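PDB 3CI6: phosphoenolpyruvate-protein phosphotransferase from Acinetobacter sp., which probably transfers the phosphoryl group of phosphoenolpyruvate to a histidine of an acceptor protein, with magnesium as cofactor, and carries this GAF domain as one part. Local coordinates for residues Thr11-Ile19 with Ile31-Ala39. Sequence-based numbering, arbitrary orientation.
Sequences TLRRIVQEI and IMVNQVADA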
ATOM      1  N   THR B  11      -4.953 -13.503   1.261  1.00  6.63           N
ATOM      2  CA  THR B  11      -4.897 -12.996   2.639  1.00  7.31           C
ATOM      3  C   THR B  11      -4.480 -11.516   2.652  1.00  7.72           C
ATOM      4  O   THR B  11      -5.112 -10.666   3.297  1.00  9.25           O
ATOM      5  CB  THR B  11      -3.961 -13.841   3.463  1.00  8.10           C
ATOM      6  OG1 THR B  11      -4.526 -15.145   3.580  1.00 10.23           O
ATOM      7  CG2 THR B  11      -3.736 -13.229   4.880  1.00  8.13           C
ATOM      8  N   LEU B  12      -3.433 -11.201   1.900  1.00  7.51           N
ATOM      9  CA  LEU B  12      -2.979  -9.816   1.790  1.00  7.43           C
ATOM     10  C   LEU B  12      -4.090  -8.911   1.254  1.00  6.94           C
ATOM     11  O   LEU B  12      -4.377  -7.863   1.807  1.00  7.90           O
ATOM     12  CB  LEU B  12      -1.757  -9.741   0.880  1.00  7.73           C
ATOM     13  CG  LEU B  12      -1.207  -8.377   0.541  1.00  7.33           C
ATOM     14  CD1 LEU B  12      -0.779  -7.580   1.771  1.00  7.53           C
ATOM     15  CD2 LEU B  12       0.029  -8.531  -0.344  1.00  8.67           C
ATOM     16  N   ARG B  13      -4.732  -9.334   0.171  1.00  7.01           N
ATOM     17  CA  ARG B  13      -5.830  -8.581  -0.420  1.00  7.97           C
ATOM     18  C   ARG B  13      -6.957  -8.349   0.582  1.00  8.25           C
ATOM     19  O   ARG B  13      -7.487  -7.250   0.650  1.00  9.36           O
ATOM     20  CB  ARG B  13      -6.372  -9.346  -1.618  1.00  7.78           C
ATOM     21  CG  ARG B  13      -7.524  -8.621  -2.273  1.00  9.90           C
ATOM     22  CD  ARG B  13      -8.125  -9.385  -3.374  1.00 11.36           C
ATOM     23  NE  ARG B  13      -9.350  -8.733  -3.864  1.00 13.21           N
ATOM     24  CZ  ARG B  13      -9.924  -9.039  -5.026  1.00 13.25           C
ATOM     25  NH1 ARG B  13      -9.371  -9.943  -5.817  1.00 14.24           N
ATOM     26  NH2 ARG B  13     -11.048  -8.428  -5.396  1.00 13.55           N
ATOM     27  N   ARG B  14      -7.300  -9.365   1.349  1.00  8.18           N
ATOM     28  CA  ARG B  14      -8.365  -9.235   2.337  1.00  9.58           C
ATOM     29  C   ARG B  14      -8.039  -8.148   3.355  1.00  8.46           C
ATOM     30  O   ARG B  14      -8.900  -7.324   3.697  1.00  9.69           O
ATOM     31  CB  ARG B  14      -8.573 -10.563   3.049  1.00 10.71           C
ATOM     32  CG  ARG B  14      -9.664 -10.532   4.026  1.00 15.42           C
ATOM     33  CD  ARG B  14     -10.204 -11.919   4.345  1.00 18.09           C
ATOM     34  NE  ARG B  14      -9.182 -12.916   4.632  1.00 21.24           N
ATOM     35  CZ  ARG B  14      -8.390 -12.917   5.705  1.00 25.78           C
ATOM     36  NH1 ARG B  14      -7.501 -13.904   5.842  1.00 26.94           N
ATOM     37  NH2 ARG B  14      -8.444 -11.949   6.633  1.00 28.67           N
ATOM     38  N   ILE B  15      -6.805  -8.149   3.844  1.00  7.83           N
ATOM     39  CA  ILE B  15      -6.387  -7.156   4.828  1.00  7.63           C
ATOM     40  C   ILE B  15      -6.323  -5.779   4.195  1.00  7.92           C
ATOM     41  O   ILE B  15      -6.809  -4.796   4.763  1.00  7.86           O
ATOM     42  CB  ILE B  15      -5.024  -7.524   5.443  1.00  7.85           C
ATOM     43  CG1 ILE B  15      -5.094  -8.879   6.116  1.00  8.04           C
ATOM     44  CG2 ILE B  15      -4.612  -6.460   6.450  1.00  8.46           C
ATOM     45  CD1 ILE B  15      -3.754  -9.540   6.472  1.00 10.50           C
ATOM     46  N   VAL B  16      -5.765  -5.707   2.983  1.00  7.34           N
ATOM     47  CA  VAL B  16      -5.675  -4.422   2.294  1.00  7.94           C
ATOM     48  C   VAL B  16      -7.073  -3.784   2.106  1.00  8.35           C
ATOM     49  O   VAL B  16      -7.282  -2.581   2.311  1.00  8.09           O
ATOM     50  CB  VAL B  16      -4.928  -4.580   0.962  1.00  9.21           C
ATOM     51  CG1 VAL B  16      -5.187  -3.405   0.059  1.00 12.06           C
ATOM     52  CG2 VAL B  16      -3.460  -4.792   1.201  1.00  8.96           C
ATOM     53  N   GLN B  17      -8.058  -4.609   1.777  1.00  8.45           N
ATOM     54  CA  GLN B  17      -9.420  -4.115   1.561  1.00  9.28           C
ATOM     55  C   GLN B  17     -10.046  -3.652   2.858  1.00  8.56           C
ATOM     56  O   GLN B  17     -10.677  -2.607   2.881  1.00  9.95           O
ATOM     57  CB  GLN B  17     -10.259  -5.140   0.794  1.00  9.65           C
ATOM     58  CG  GLN B  17      -9.705  -5.254  -0.635  1.00 12.04           C
ATOM     59  CD  GLN B  17     -10.661  -5.720  -1.672  1.00 16.06           C
ATOM     60  OE1 GLN B  17     -10.807  -6.934  -1.895  1.00 18.23           O
ATOM     61  NE2 GLN B  17     -11.286  -4.754  -2.377  1.00 21.21           N
ATOM     62  N   GLU B  18      -9.805  -4.371   3.942  1.00  8.54           N
ATOM     63  CA  GLU B  18     -10.339  -3.945   5.229  1.00 10.25           C
ATOM     64  C   GLU B  18      -9.681  -2.643   5.668  1.00 10.59           C
ATOM     65  O   GLU B  18     -10.379  -1.733   6.160  1.00 11.91           O
ATOM     66  CB  GLU B  18     -10.167  -5.045   6.272  1.00 10.29           C
ATOM     67  CG  GLU B  18     -11.002  -4.816   7.523  1.00 12.19           C
ATOM     68  CD  GLU B  18     -10.782  -5.853   8.619  1.00 13.27           C
ATOM     69  OE1 GLU B  18      -9.998  -6.812   8.455  1.00 16.88           O
ATOM     70  OE2 GLU B  18     -11.419  -5.669   9.680  1.00 18.51           O
ATOM     71  N   ILE B  19      -8.375  -2.503   5.489  1.00 10.24           N
ATOM     72  CA  ILE B  19      -7.713  -1.220   5.817  1.00 11.16           C
ATOM     73  C   ILE B  19      -8.242  -0.092   4.916  1.00 11.17           C
ATOM     74  O   ILE B  19      -8.498   1.043   5.355  1.00 11.62           O
ATOM     75  CB  ILE B  19      -6.191  -1.330   5.707  1.00 11.05           C
ATOM     76  CG1 ILE B  19      -5.629  -2.272   6.764  1.00 10.91           C
ATOM     77  CG2 ILE B  19      -5.531   0.045   5.847  1.00 10.18           C
ATOM     78  CD1 ILE B  19      -4.178  -2.679   6.532  1.00 13.26           C
ATOM     79  N   ILE B  31      -6.541  -2.508  12.633  1.00  6.75           N
ATOM     80  CA  ILE B  31      -6.769  -3.624  11.702  1.00  7.25           C
ATOM     81  C   ILE B  31      -5.454  -4.207  11.275  1.00  7.50           C
ATOM     82  O   ILE B  31      -5.270  -5.424  11.271  1.00  6.75           O
ATOM     83  CB  ILE B  31      -7.536  -3.142  10.464  1.00  7.12           C
ATOM     84  CG1 ILE B  31      -8.977  -2.845  10.836  1.00  8.32           C
ATOM     85  CG2 ILE B  31      -7.544  -4.196   9.392  1.00  7.96           C
ATOM     86  CD1 ILE B  31      -9.670  -1.867   9.824  1.00  9.94           C
HETATM   87  N   MSE B  32      -4.506  -3.354  10.904  0.50  8.99           N
HETATM   88  CA  MSE B  32      -3.246  -3.895  10.401  0.50 10.82           C
HETATM   89  C   MSE B  32      -2.498  -4.724  11.445  0.50  8.97           C
HETATM   90  O   MSE B  32      -2.059  -5.833  11.146  0.50  8.36           O
HETATM   91  CB  MSE B  32      -2.322  -2.816   9.879  0.50 11.27           C
HETATM   92  CG  MSE B  32      -1.129  -3.406   9.155  0.50 11.85           C
HETATM   93 SE   MSE B  32      -0.080  -2.001   8.450  0.50 23.67          SE
HETATM   94  CE  MSE B  32       0.324  -1.095  10.163  0.60  6.72           C
ATOM     95  N   VAL B  33      -2.332  -4.212  12.655  1.00  7.27           N
ATOM     96  CA  VAL B  33      -1.522  -4.990  13.643  1.00  7.80           C
ATOM     97  C   VAL B  33      -2.186  -6.311  13.996  1.00  7.91           C
ATOM     98  O   VAL B  33      -1.523  -7.345  14.171  1.00  7.87           O
ATOM     99  CB  VAL B  33      -1.115  -4.190  14.906  1.00  7.96           C
ATOM    100  CG1 VAL B  33      -0.262  -3.002  14.498  1.00  9.70           C
ATOM    101  CG2 VAL B  33      -2.303  -3.819  15.747  1.00  7.85           C
ATOM    102  N   ASN B  34      -3.501  -6.324  14.130  1.00  6.55           N
ATOM    103  CA  ASN B  34      -4.201  -7.547  14.524  1.00  6.70           C
ATOM    104  C   ASN B  34      -4.215  -8.546  13.381  1.00  6.34           C
ATOM    105  O   ASN B  34      -4.002  -9.736  13.590  1.00  7.23           O
ATOM    106  CB  ASN B  34      -5.593  -7.192  15.004  1.00  6.42           C
ATOM    107  CG  ASN B  34      -5.563  -6.672  16.419  1.00  7.82           C
ATOM    108  OD1 ASN B  34      -5.426  -7.464  17.370  1.00 10.64           O
ATOM    109  ND2 ASN B  34      -5.590  -5.355  16.580  1.00  9.52           N
ATOM    110  N   GLN B  35      -4.469  -8.060  12.169  1.00  6.13           N
ATOM    111  CA  GLN B  35      -4.463  -8.954  11.026  1.00  6.94           C
ATOM    112  C   GLN B  35      -3.096  -9.501  10.649  1.00  6.41           C
ATOM    113  O   GLN B  35      -3.001 -10.683  10.310  1.00  7.73           O
ATOM    114  CB  GLN B  35      -5.153  -8.343   9.809  1.00  8.51           C
ATOM    115  CG  GLN B  35      -6.597  -7.993  10.029  1.00  9.23           C
ATOM    116  CD  GLN B  35      -7.509  -9.159  10.199  1.00 14.72           C
ATOM    117  OE1 GLN B  35      -7.066 -10.311  10.345  1.00 21.15           O
ATOM    118  NE2 GLN B  35      -8.804  -8.902  10.131  1.00 17.63           N
ATOM    119  N   VAL B  36      -2.058  -8.690  10.795  1.00  6.89           N
ATOM    120  CA  VAL B  36      -0.679  -9.170  10.608  1.00  7.21           C
ATOM    121  C   VAL B  36      -0.387 -10.257  11.652  1.00  6.95           C
ATOM    122  O   VAL B  36       0.121 -11.344  11.327  1.00  8.38           O
ATOM    123  CB  VAL B  36       0.357  -8.059  10.685  1.00  7.29           C
ATOM    124  CG1 VAL B  36       1.784  -8.642  10.833  1.00  8.48           C
ATOM    125  CG2 VAL B  36       0.256  -7.172   9.396  1.00  7.93           C
ATOM    126  N   ALA B  37      -0.732 -10.032  12.913  1.00  5.90           N
ATOM    127  CA  ALA B  37      -0.425 -11.016  13.951  1.00  7.82           C
ATOM    128  C   ALA B  37      -1.109 -12.348  13.674  1.00  7.53           C
ATOM    129  O   ALA B  37      -0.520 -13.433  13.884  1.00  8.46           O
ATOM    130  CB  ALA B  37      -0.849 -10.497  15.306  1.00  6.65           C
ATOM    131  N   ASP B  38      -2.351 -12.289  13.189  1.00  8.21           N
ATOM    132  CA  ASP B  38      -3.095 -13.511  12.877  1.00  8.46           C
ATOM    133  C   ASP B  38      -2.537 -14.205  11.624  1.00  8.44           C
ATOM    134  O   ASP B  38      -2.420 -15.431  11.581  1.00 10.16           O
ATOM    135  CB  ASP B  38      -4.569 -13.191  12.689  1.00  9.00           C
ATOM    136  CG  ASP B  38      -5.448 -14.435  12.549  1.00 13.21           C
ATOM    137  OD1 ASP B  38      -5.309 -15.381  13.335  1.00 20.77           O
ATOM    138  OD2 ASP B  38      -6.279 -14.450  11.623  1.00 22.19           O
ATOM    139  N   ALA B  39      -2.181 -13.441  10.608  1.00  7.84           N
ATOM    140  CA  ALA B  39      -1.724 -14.023   9.349  1.00  8.14           C
ATOM    141  C   ALA B  39      -0.374 -14.687   9.480  1.00  8.17           C
ATOM    142  O   ALA B  39      -0.091 -15.671   8.797  1.00  8.91           O
ATOM    143  CB  ALA B  39      -1.662 -12.949   8.270  1.00  8.68           C
TER
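Ile15 meets Gln35 at the middle of two nearly antiparallel helices, whose axes run at 166° and come within 10.1 Å of each other. Branched isoleucines bridge this spacing against the aliphatic stems of Gln35 and Met32, while the smaller Thr11 and Ala39 meet at one end. CG1 of Ile15 lies 3.7 Å from Gln35 CB. One turn along, Ile19 and Ile31 lie alongside one another and point opposite ways, CG1 of Ile19 against CG2 of Ile31, and CD1 of Ile19 reaches CB of Met32, a selenomethionine, at 3.8 Å. Toward the other end, Thr11 CG2 faces Ala39 CB at 4.0 Å, while Thr11 OG1 hydrogen-bonds Met7 O, one turn earlier in its own helix.

Glu18 and Gln35, both partly exposed, suit the margin: their stems lie on Ile31 and Ile15, and their polar ends pair. A trans chi1 (-165°) and a straight chain carry the Glu18 carboxylate across Ile31; a turn at the CB-CG bond of Gln35 brings NE2 to the syn lone pair of Glu18 OE1 at 2.9 Å. The bond is bent (N-H...O 136°), the two planes are steeply inclined, and OE1 lies out of the amide plane.

Helix 25-40 packs on the GAF sheet through Val33 and Val36, beside helix 144-167. Helix 7-20 lies over both, on their far side from the sheet, with Leu12 and Val16 against the second subunit, completing an antiparallel two-helix hairpin.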